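Local coordinates for aminopeptidase-like protein (Chaetomium thermophilum, PDB 5JM6) that probably acts as a zinc-dependent aminopeptidase of the M18 family, assembles as a dodecamer and is linked to the Cvt pathway of selective autophagy, at residues P410-G415 with G478-S483; V416-D421 with I435-A440; E441-V446 with L507-E512. All coordinates share one frame; numbering follows the deposited sequence.

How the contacts relate
The three contacts run from near the zinc site out to the chain surface. Contact 1 lies nearest the metals, the side chain of Pro480 being about 13 Å from a zinc ion. Contact 2 is nested within the chain loop that contact 1 closes, their centres about 13 Å apart; strands 473-481 and 417-419 are neighbours in the mixed sheet, with Gly478 O 2.7 Å from Ala417 N, a probable hydrogen bond. Contacts 2 and 3, centres about 11 Å apart, share helix 430-443 and lie away from the zinc-binding residues. The segments of contacts 1 and 3 alternate along the chain, centres about 20 Å apart, and touch where Val446 CG2 packs on Val414 O.

Contact 1: P410-G415 with G478-S483; sequences PRLNVG and GIPQLS
Pro410 and Pro480 bring the two backbones together, their CA atoms 6.3 Å apart, and the chains then run past each other without a hydrogen bond across the contact. Segment 410-415 has no regular structure; it curls round the ring of Pro480, which contributes the largest share of the buried surface. From CB to CD, that ring meets Pro410 and two backbone carbonyls in turn. Pro480 CB meets Pro410 CB at 4.0 Å, an apolar touch between two proline rings. Pro480 CG comes against the backbone carbonyl of Arg411, with CG to Arg411 O at 3.3 Å, and Pro480 CD lies 3.6 Å from Gly415 O. Leu412 closes round from another direction: its CG stands beside the backbone N and anti to the carbonyl carbon (chi1 -65°), which brings CD2 to 3.9 Å from Pro480 O, with the same methyl 4.4 Å from Pro480 CB. In the fold, this is where strand 473-481 of the large mixed sheet ends against the loop leading from strand 386-394 to strand 417-419. Strand 386-394 supplies Asp391, a zinc ligand, and the side chain of Pro480 is about 11 Å from it, so the proline is near the metal site without being part of it. Gln448 of strand 448-450 also ties the loop: its side-chain amide bonds through OE1 to Arg411 N and through NE2 to Gly415 O, spanning the curl. Arg411 has its CB turned away from segment 478-483, and its NH2 forms a salt bridge with Asp235 of a second subunit, whose Asn233 bonds to Arg411 NE and Leu412 O.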
loop_
_atom_site.group_PDB
_atom_site.type_symbol
_atom_site.label_atom_id
_atom_site.label_comp_id
_atom_site.label_asym_id
_atom_site.label_seq_id
_atom_site.Cartn_x
_atom_site.Cartn_y
_atom_site.Cartn_z
ATOM N N PRO A 410 -14.609 38.280 -5.434
ATOM C CA PRO A 410 -15.675 39.221 -5.804
ATOM C C PRO A 410 -17.096 38.732 -5.536
ATOM O O PRO A 410 -17.375 37.533 -5.556
ATOM C CB PRO A 410 -15.467 39.413 -7.315
ATOM C CG PRO A 410 -14.120 38.827 -7.617
ATOM C CD PRO A 410 -13.939 37.734 -6.623
ATOM N N ARG A 411 -17.989 39.680 -5.300
ATOM C CA ARG A 411 -19.389 39.416 -5.020
ATOM C C ARG A 411 -20.275 39.571 -6.241
ATOM O O ARG A 411 -19.859 40.113 -7.253
ATOM C CB ARG A 411 -19.877 40.374 -3.941
ATOM C CG ARG A 411 -18.930 40.510 -2.772
ATOM C CD ARG A 411 -19.145 39.412 -1.754
ATOM N NE ARG A 411 -19.793 39.909 -0.551
ATOM C CZ ARG A 411 -19.176 40.051 0.612
ATOM N NH1 ARG A 411 -17.903 39.721 0.725
ATOM N NH2 ARG A 411 -19.830 40.509 1.664
ATOM N N LEU A 412 -21.502 39.082 -6.144
ATOM C CA LEU A 412 -22.466 39.222 -7.225
ATOM C C LEU A 412 -23.206 40.543 -7.078
ATOM O O LEU A 412 -23.394 41.032 -5.963
ATOM C CB LEU A 412 -23.457 38.060 -7.243
ATOM C CG LEU A 412 -22.907 36.667 -7.538
ATOM C CD1 LEU A 412 -24.051 35.673 -7.634
ATOM C CD2 LEU A 412 -22.082 36.675 -8.815
ATOM N N ASN A 413 -23.578 41.129 -8.214
ATOM C CA ASN A 413 -24.332 42.382 -8.259
ATOM C C ASN A 413 -23.588 43.543 -7.606
ATOM O O ASN A 413 -24.161 44.321 -6.844
ATOM C CB ASN A 413 -25.708 42.204 -7.611
ATOM C CG ASN A 413 -26.641 41.358 -8.455
ATOM O OD1 ASN A 413 -26.419 41.180 -9.654
ATOM N ND2 ASN A 413 -27.693 40.836 -7.837
ATOM N N VAL A 414 -22.308 43.658 -7.932
ATOM C CA VAL A 414 -21.466 44.727 -7.415
ATOM C C VAL A 414 -20.798 45.440 -8.583
ATOM O O VAL A 414 -20.955 46.646 -8.768
ATOM C CB VAL A 414 -20.411 44.194 -6.430
ATOM C CG1 VAL A 414 -19.332 45.228 -6.185
ATOM C CG2 VAL A 414 -21.074 43.800 -5.121
ATOM N N GLY A 415 -20.029 44.687 -9.355
ATOM C CA GLY A 415 -19.364 45.246 -10.508
ATOM C C GLY A 415 -18.305 44.307 -11.025
ATOM O O GLY A 415 -18.161 43.180 -10.552
ATOM N N GLY A 478 -13.061 40.858 -15.597
ATOM C CA GLY A 478 -14.130 39.887 -15.659
ATOM C C GLY A 478 -15.323 40.140 -14.775
ATOM O O GLY A 478 -15.227 40.740 -13.705
ATOM N N ILE A 479 -16.460 39.639 -15.238
ATOM C CA ILE A 479 -17.696 39.678 -14.483
ATOM C C ILE A 479 -17.743 38.404 -13.652
ATOM O O ILE A 479 -17.531 37.313 -14.181
ATOM C CB ILE A 479 -18.920 39.790 -15.413
ATOM C CG1 ILE A 479 -18.769 41.008 -16.330
ATOM C CG2 ILE A 479 -20.208 39.870 -14.611
ATOM C CD1 ILE A 479 -19.911 41.194 -17.304
ATOM N N PRO A 480 -17.986 38.538 -12.341
ATOM C CA PRO A 480 -17.913 37.377 -11.451
ATOM C C PRO A 480 -19.005 36.351 -11.724
ATOM O O PRO A 480 -20.112 36.704 -12.133
ATOM C CB PRO A 480 -18.076 37.993 -10.059
ATOM C CG PRO A 480 -18.820 39.254 -10.295
ATOM C CD PRO A 480 -18.333 39.771 -11.614
ATOM N N GLN A 481 -18.674 35.085 -11.501
ATOM C CA GLN A 481 -19.577 33.985 -11.797
ATOM C C GLN A 481 -19.303 32.780 -10.900
ATOM O O GLN A 481 -18.163 32.538 -10.498
ATOM C CB GLN A 481 -19.449 33.592 -13.270
ATOM C CG GLN A 481 -19.703 32.127 -13.565
ATOM C CD GLN A 481 -19.345 31.756 -14.980
ATOM O OE1 GLN A 481 -18.782 32.560 -15.717
ATOM N NE2 GLN A 481 -19.672 30.533 -15.372
ATOM N N LEU A 482 -20.356 32.027 -10.599
ATOM C CA LEU A 482 -20.235 30.756 -9.900
ATOM C C LEU A 482 -20.411 29.594 -10.871
ATOM O O LEU A 482 -21.081 29.730 -11.895
ATOM C CB LEU A 482 -21.260 30.653 -8.771
ATOM C CG LEU A 482 -20.861 31.354 -7.474
ATOM C CD1 LEU A 482 -21.794 30.974 -6.335
ATOM C CD2 LEU A 482 -19.419 31.016 -7.129
ATOM N N SER A 483 -19.765 28.473 -10.558
ATOM C CA SER A 483 -19.910 27.233 -11.318
ATOM C C SER A 483 -19.493 27.396 -12.776
ATOM O O SER A 483 -20.200 26.965 -13.688
ATOM C CB SER A 483 -21.351 26.722 -11.239
ATOM O OG SER A 483 -21.749 26.537 -9.892
#

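Contact 2: V416-D421 with I435-A440; sequences VALCVD and ILDRIA
Leu418 leaves strand 417-419 with its CB directed at helix 430-443, toward Leu436 and Asp437. With CG beside the backbone N and anti to the carbonyl carbon (chi1 -81°), the branch is carried to the helix, where Leu418 CG is 4.2 Å from Leu436 CD1, an apolar contact between two buried leucines. Beyond the branch, CD2 comes up to the carboxylate of Asp437, the methyl lying 3.9 Å from Asp437 OD1, and the two side chains cross obliquely. Strand 417-419, helix 430-443 and strand 448-450 form a beta-alpha-beta crossover: the two strands are parallel neighbours in the mixed sheet, and this leucine is where the first of them packs against the connecting helix. The carboxylate beside the methyl is held by polar partners from the far end of the crossover, with Asp437 OD2 in a salt bridge to Arg449 and OD1 taking a hydrogen bond from Asn447 ND2. Leu436 is backed by Phe386 of strand 386-394, while Leu418 also packs on Arg449.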
loop_
_atom_site.group_PDB
_atom_site.type_symbol
_atom_site.label_atom_id
_atom_site.label_comp_id
_atom_site.label_asym_id
_atom_site.label_seq_id
_atom_site.Cartn_x
_atom_site.Cartn_y
_atom_site.Cartn_z
ATOM N N VAL A 416 -17.552 44.788 -11.999
ATOM C CA VAL A 416 -16.561 43.971 -12.661
ATOM C C VAL A 416 -15.312 43.788 -11.797
ATOM O O VAL A 416 -14.934 44.676 -11.031
ATOM C CB VAL A 416 -16.193 44.587 -14.008
ATOM C CG1 VAL A 416 -15.439 43.606 -14.811
ATOM C CG2 VAL A 416 -17.456 44.966 -14.758
ATOM N N ALA A 417 -14.687 42.620 -11.915
ATOM C CA ALA A 417 -13.476 42.316 -11.170
ATOM C C ALA A 417 -12.240 42.490 -12.041
ATOM O O ALA A 417 -12.202 42.027 -13.181
ATOM C CB ALA A 417 -13.534 40.897 -10.621
ATOM N N LEU A 418 -11.232 43.166 -11.502
ATOM C CA LEU A 418 -9.934 43.218 -12.156
ATOM C C LEU A 418 -9.149 41.994 -11.709
ATOM O O LEU A 418 -8.856 41.827 -10.524
ATOM C CB LEU A 418 -9.184 44.510 -11.822
ATOM C CG LEU A 418 -9.537 45.795 -12.585
ATOM C CD1 LEU A 418 -11.030 46.074 -12.601
ATOM C CD2 LEU A 418 -8.796 46.979 -11.992
ATOM N N CYS A 419 -8.823 41.136 -12.667
ATOM C CA CYS A 419 -8.165 39.871 -12.380
ATOM C C CYS A 419 -6.653 40.063 -12.371
ATOM O O CYS A 419 -6.079 40.561 -13.338
ATOM C CB CYS A 419 -8.575 38.818 -13.414
ATOM S SG CYS A 419 -8.523 37.110 -12.837
ATOM N N VAL A 420 -6.017 39.679 -11.267
ATOM C CA VAL A 420 -4.574 39.838 -11.100
ATOM C C VAL A 420 -3.928 38.493 -10.780
ATOM O O VAL A 420 -4.529 37.655 -10.109
ATOM C CB VAL A 420 -4.242 40.848 -9.974
ATOM C CG1 VAL A 420 -2.745 41.130 -9.918
ATOM C CG2 VAL A 420 -5.020 42.140 -10.166
ATOM N N ASP A 421 -2.707 38.282 -11.267
ATOM C CA ASP A 421 -1.961 37.076 -10.932
ATOM C C ASP A 421 -0.556 37.418 -10.440
ATOM O O ASP A 421 0.427 37.268 -11.168
ATOM C CB ASP A 421 -1.890 36.135 -12.135
ATOM C CG ASP A 421 -1.913 34.676 -11.728
ATOM O OD1 ASP A 421 -1.563 34.378 -10.567
ATOM O OD2 ASP A 421 -2.285 33.828 -12.566
ATOM N N ILE A 435 -5.532 53.018 -14.418
ATOM C CA ILE A 435 -6.366 53.499 -15.514
ATOM C C ILE A 435 -7.824 53.071 -15.354
ATOM O O ILE A 435 -8.732 53.896 -15.448
ATOM C CB ILE A 435 -5.838 52.997 -16.874
ATOM C CG1 ILE A 435 -4.441 53.560 -17.139
ATOM C CG2 ILE A 435 -6.790 53.382 -17.999
ATOM C CD1 ILE A 435 -3.675 52.805 -18.198
ATOM N N LEU A 436 -8.049 51.785 -15.101
ATOM C CA LEU A 436 -9.414 51.268 -15.041
ATOM C C LEU A 436 -10.128 51.651 -13.747
ATOM O O LEU A 436 -11.352 51.766 -13.728
ATOM C CB LEU A 436 -9.425 49.749 -15.209
ATOM C CG LEU A 436 -8.858 49.144 -16.495
ATOM C CD1 LEU A 436 -8.811 47.643 -16.342
ATOM C CD2 LEU A 436 -9.684 49.526 -17.714
ATOM N N ASP A 437 -9.379 51.842 -12.664
ATOM C CA ASP A 437 -9.979 52.387 -11.452
ATOM C C ASP A 437 -10.410 53.825 -11.709
ATOM O O ASP A 437 -11.445 54.272 -11.216
ATOM C CB ASP A 437 -9.016 52.320 -10.265
ATOM C CG ASP A 437 -9.049 50.975 -9.567
ATOM O OD1 ASP A 437 -9.879 50.127 -9.956
ATOM O OD2 ASP A 437 -8.261 50.772 -8.619
ATOM N N ARG A 438 -9.613 54.541 -12.497
ATOM C CA ARG A 438 -9.917 55.922 -12.843
ATOM C C ARG A 438 -11.132 56.006 -13.763
ATOM O O ARG A 438 -12.000 56.858 -13.579
ATOM C CB ARG A 438 -8.703 56.583 -13.498
ATOM C CG ARG A 438 -8.981 57.939 -14.116
ATOM C CD ARG A 438 -9.235 58.997 -13.059
ATOM N NE ARG A 438 -9.350 60.326 -13.652
ATOM C CZ ARG A 438 -10.154 61.279 -13.197
ATOM N NH1 ARG A 438 -10.922 61.051 -12.139
ATOM N NH2 ARG A 438 -10.195 62.460 -13.800
ATOM N N ILE A 439 -11.197 55.120 -14.750
ATOM C CA ILE A 439 -12.356 55.075 -15.631
ATOM C C ILE A 439 -13.604 54.700 -14.833
ATOM O O ILE A 439 -14.667 55.295 -15.019
ATOM C CB ILE A 439 -12.134 54.096 -16.804
ATOM C CG1 ILE A 439 -11.276 54.776 -17.874
ATOM C CG2 ILE A 439 -13.458 53.646 -17.400
ATOM C CD1 ILE A 439 -11.052 53.952 -19.114
ATOM N N ALA A 440 -13.462 53.747 -13.917
ATOM C CA ALA A 440 -14.578 53.326 -13.075
ATOM C C ALA A 440 -15.165 54.489 -12.282
ATOM O O ALA A 440 -16.371 54.539 -12.043
ATOM C CB ALA A 440 -14.143 52.220 -12.130
#

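Contact 3: E441-V446 with L507-E512; sequences ELSGCV and LDFWEE
The ring of Phe509 takes Leu442 on one face and the carboxylate of Glu512, from its own helix, at its edge. Leu442 CB sits almost exactly over the ring centre, 3.7 Å from the centroid and 6° off the normal, a CH-pi contact. Toward the CB end of the phenylalanine, Leu442 CD1 packs 3.7 Å from Phe509 CD1; toward the opposite end, the backbone takes over, with Leu442 O 3.7 Å from Phe509 CE2. A single leucine therefore spans the ring from root to tip. Glu512 OE1 lies in the ring plane, 3.7 Å from Phe509 CD1. Ser443 OG approaches obliquely, 3.9 Å from Phe509 CD2, but its polar partner is the carbonyl of Ile439 one turn back in its own helix. With CG beside its backbone N (chi1 -75°), the phenylalanine reaches across to helix 430-443 near its last turn, just before Gly444 leaves helical geometry with a positive phi of 75°. With an alanine here the ring is gone, and Leu442 CB and CD1 would probably lose their packing surface, leaving a gap between the end of helix 430-443 and helix 495-514. Around residues 511 and 512 the second helix is kinked, their N atoms lacking the bond to the preceding turn. The contact joins the end of helix 430-443 to the late part of helix 495-514 at the chain surface. Phe509 also packs on Ile439 and Leu442 on Val513, while on another side of helix 495-514 Leu507 and Trp510 settle on strand 127-133 of the large mixed sheet.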
loop_
_atom_site.group_PDB
_atom_site.type_symbol
_atom_site.label_atom_id
_atom_site.label_comp_id
_atom_site.label_asym_id
_atom_site.label_seq_id
_atom_site.Cartn_x
_atom_site.Cartn_y
_atom_site.Cartn_z
ATOM N N GLU A 441 -14.318 55.430 -11.881
ATOM C CA GLU A 441 -14.793 56.557 -11.091
ATOM C C GLU A 441 -15.569 57.554 -11.947
ATOM O O GLU A 441 -16.548 58.145 -11.490
ATOM C CB GLU A 441 -13.631 57.255 -10.392
ATOM C CG GLU A 441 -14.038 58.532 -9.691
ATOM C CD GLU A 441 -12.883 59.197 -8.990
ATOM O OE1 GLU A 441 -11.777 58.619 -8.998
ATOM O OE2 GLU A 441 -13.081 60.294 -8.427
ATOM N N LEU A 442 -15.142 57.737 -13.191
ATOM C CA LEU A 442 -15.857 58.622 -14.101
ATOM C C LEU A 442 -17.178 57.995 -14.543
ATOM O O LEU A 442 -18.107 58.702 -14.935
ATOM C CB LEU A 442 -14.998 58.949 -15.324
ATOM C CG LEU A 442 -13.606 59.527 -15.066
ATOM C CD1 LEU A 442 -12.718 59.314 -16.282
ATOM C CD2 LEU A 442 -13.688 61.004 -14.716
ATOM N N SER A 443 -17.248 56.666 -14.478
ATOM C CA SER A 443 -18.416 55.917 -14.944
ATOM C C SER A 443 -19.473 55.673 -13.872
ATOM O O SER A 443 -20.587 55.251 -14.183
ATOM C CB SER A 443 -17.981 54.560 -15.504
ATOM O OG SER A 443 -16.948 54.695 -16.460
ATOM N N GLY A 444 -19.125 55.925 -12.615
ATOM C CA GLY A 444 -19.989 55.555 -11.509
ATOM C C GLY A 444 -19.954 54.060 -11.237
ATOM O O GLY A 444 -20.978 53.451 -10.925
ATOM N N CYS A 445 -18.770 53.466 -11.358
ATOM C CA CYS A 445 -18.604 52.031 -11.146
ATOM C C CYS A 445 -17.661 51.737 -9.990
ATOM O O CYS A 445 -16.771 52.530 -9.684
ATOM C CB CYS A 445 -18.073 51.356 -12.412
ATOM S SG CYS A 445 -19.176 51.436 -13.835
ATOM N N VAL A 446 -17.817 50.550 -9.412
ATOM C CA VAL A 446 -16.937 50.080 -8.357
ATOM C C VAL A 446 -16.253 48.834 -8.923
ATOM O O VAL A 446 -16.929 47.903 -9.363
ATOM C CB VAL A 446 -17.716 49.711 -7.085
ATOM C CG1 VAL A 446 -18.408 50.939 -6.511
ATOM C CG2 VAL A 446 -18.725 48.612 -7.380
ATOM N N LEU A 507 -14.676 52.482 -23.119
ATOM C CA LEU A 507 -14.644 52.963 -24.496
ATOM C C LEU A 507 -14.865 54.474 -24.557
ATOM O O LEU A 507 -14.224 55.167 -25.346
ATOM C CB LEU A 507 -15.687 52.235 -25.351
ATOM C CG LEU A 507 -15.522 50.717 -25.493
ATOM C CD1 LEU A 507 -16.752 50.102 -26.139
ATOM C CD2 LEU A 507 -14.273 50.356 -26.285
ATOM N N ASP A 508 -15.748 54.992 -23.708
ATOM C CA ASP A 508 -16.050 56.419 -23.733
ATOM C C ASP A 508 -14.954 57.272 -23.087
ATOM O O ASP A 508 -14.676 58.376 -23.553
ATOM C CB ASP A 508 -17.392 56.702 -23.046
ATOM C CG ASP A 508 -18.582 56.212 -23.855
ATOM O OD1 ASP A 508 -18.386 55.754 -25.001
ATOM O OD2 ASP A 508 -19.720 56.300 -23.348
ATOM N N PHE A 509 -14.363 56.789 -21.998
ATOM C CA PHE A 509 -13.396 57.601 -21.258
ATOM C C PHE A 509 -11.905 57.324 -21.477
ATOM O O PHE A 509 -11.076 58.055 -20.937
ATOM C CB PHE A 509 -13.684 57.492 -19.762
ATOM C CG PHE A 509 -14.879 58.282 -19.318
ATOM C CD1 PHE A 509 -14.855 59.666 -19.337
ATOM C CD2 PHE A 509 -16.022 57.642 -18.869
ATOM C CE1 PHE A 509 -15.952 60.399 -18.925
ATOM C CE2 PHE A 509 -17.122 58.368 -18.454
ATOM C CZ PHE A 509 -17.087 59.749 -18.482
ATOM N N TRP A 510 -11.552 56.303 -22.254
ATOM C CA TRP A 510 -10.140 55.932 -22.372
ATOM C C TRP A 510 -9.273 57.086 -22.871
ATOM O O TRP A 510 -8.223 57.370 -22.294
ATOM C CB TRP A 510 -9.950 54.731 -23.298
ATOM C CG TRP A 510 -8.566 54.683 -23.879
ATOM C CD1 TRP A 510 -8.222 54.862 -25.186
ATOM C CD2 TRP A 510 -7.337 54.480 -23.165
ATOM N NE1 TRP A 510 -6.860 54.765 -25.336
ATOM C CE2 TRP A 510 -6.294 54.533 -24.110
ATOM C CE3 TRP A 510 -7.021 54.252 -21.822
ATOM C CZ2 TRP A 510 -4.956 54.364 -23.756
ATOM C CZ3 TRP A 510 -5.690 54.086 -21.473
ATOM C CH2 TRP A 510 -4.676 54.143 -22.436
ATOM N N GLU A 511 -9.722 57.752 -23.931
ATOM C CA GLU A 511 -8.950 58.834 -24.539
ATOM C C GLU A 511 -8.715 59.977 -23.557
ATOM O O GLU A 511 -7.618 60.534 -23.492
ATOM C CB GLU A 511 -9.654 59.357 -25.794
ATOM C CG GLU A 511 -9.001 60.594 -26.408
ATOM C CD GLU A 511 -9.709 61.086 -27.661
ATOM O OE1 GLU A 511 -9.036 61.690 -28.524
ATOM O OE2 GLU A 511 -10.935 60.875 -27.783
ATOM N N GLU A 512 -9.748 60.318 -22.793
ATOM C CA GLU A 512 -9.643 61.363 -21.782
ATOM C C GLU A 512 -8.639 60.984 -20.698
ATOM O O GLU A 512 -7.807 61.798 -20.296
ATOM C CB GLU A 512 -11.014 61.641 -21.158
ATOM C CG GLU A 512 -10.978 62.533 -19.925
ATOM C CD GLU A 512 -12.345 63.091 -19.571
ATOM O OE1 GLU A 512 -13.291 62.896 -20.364
ATOM O OE2 GLU A 512 -12.475 63.722 -18.501
#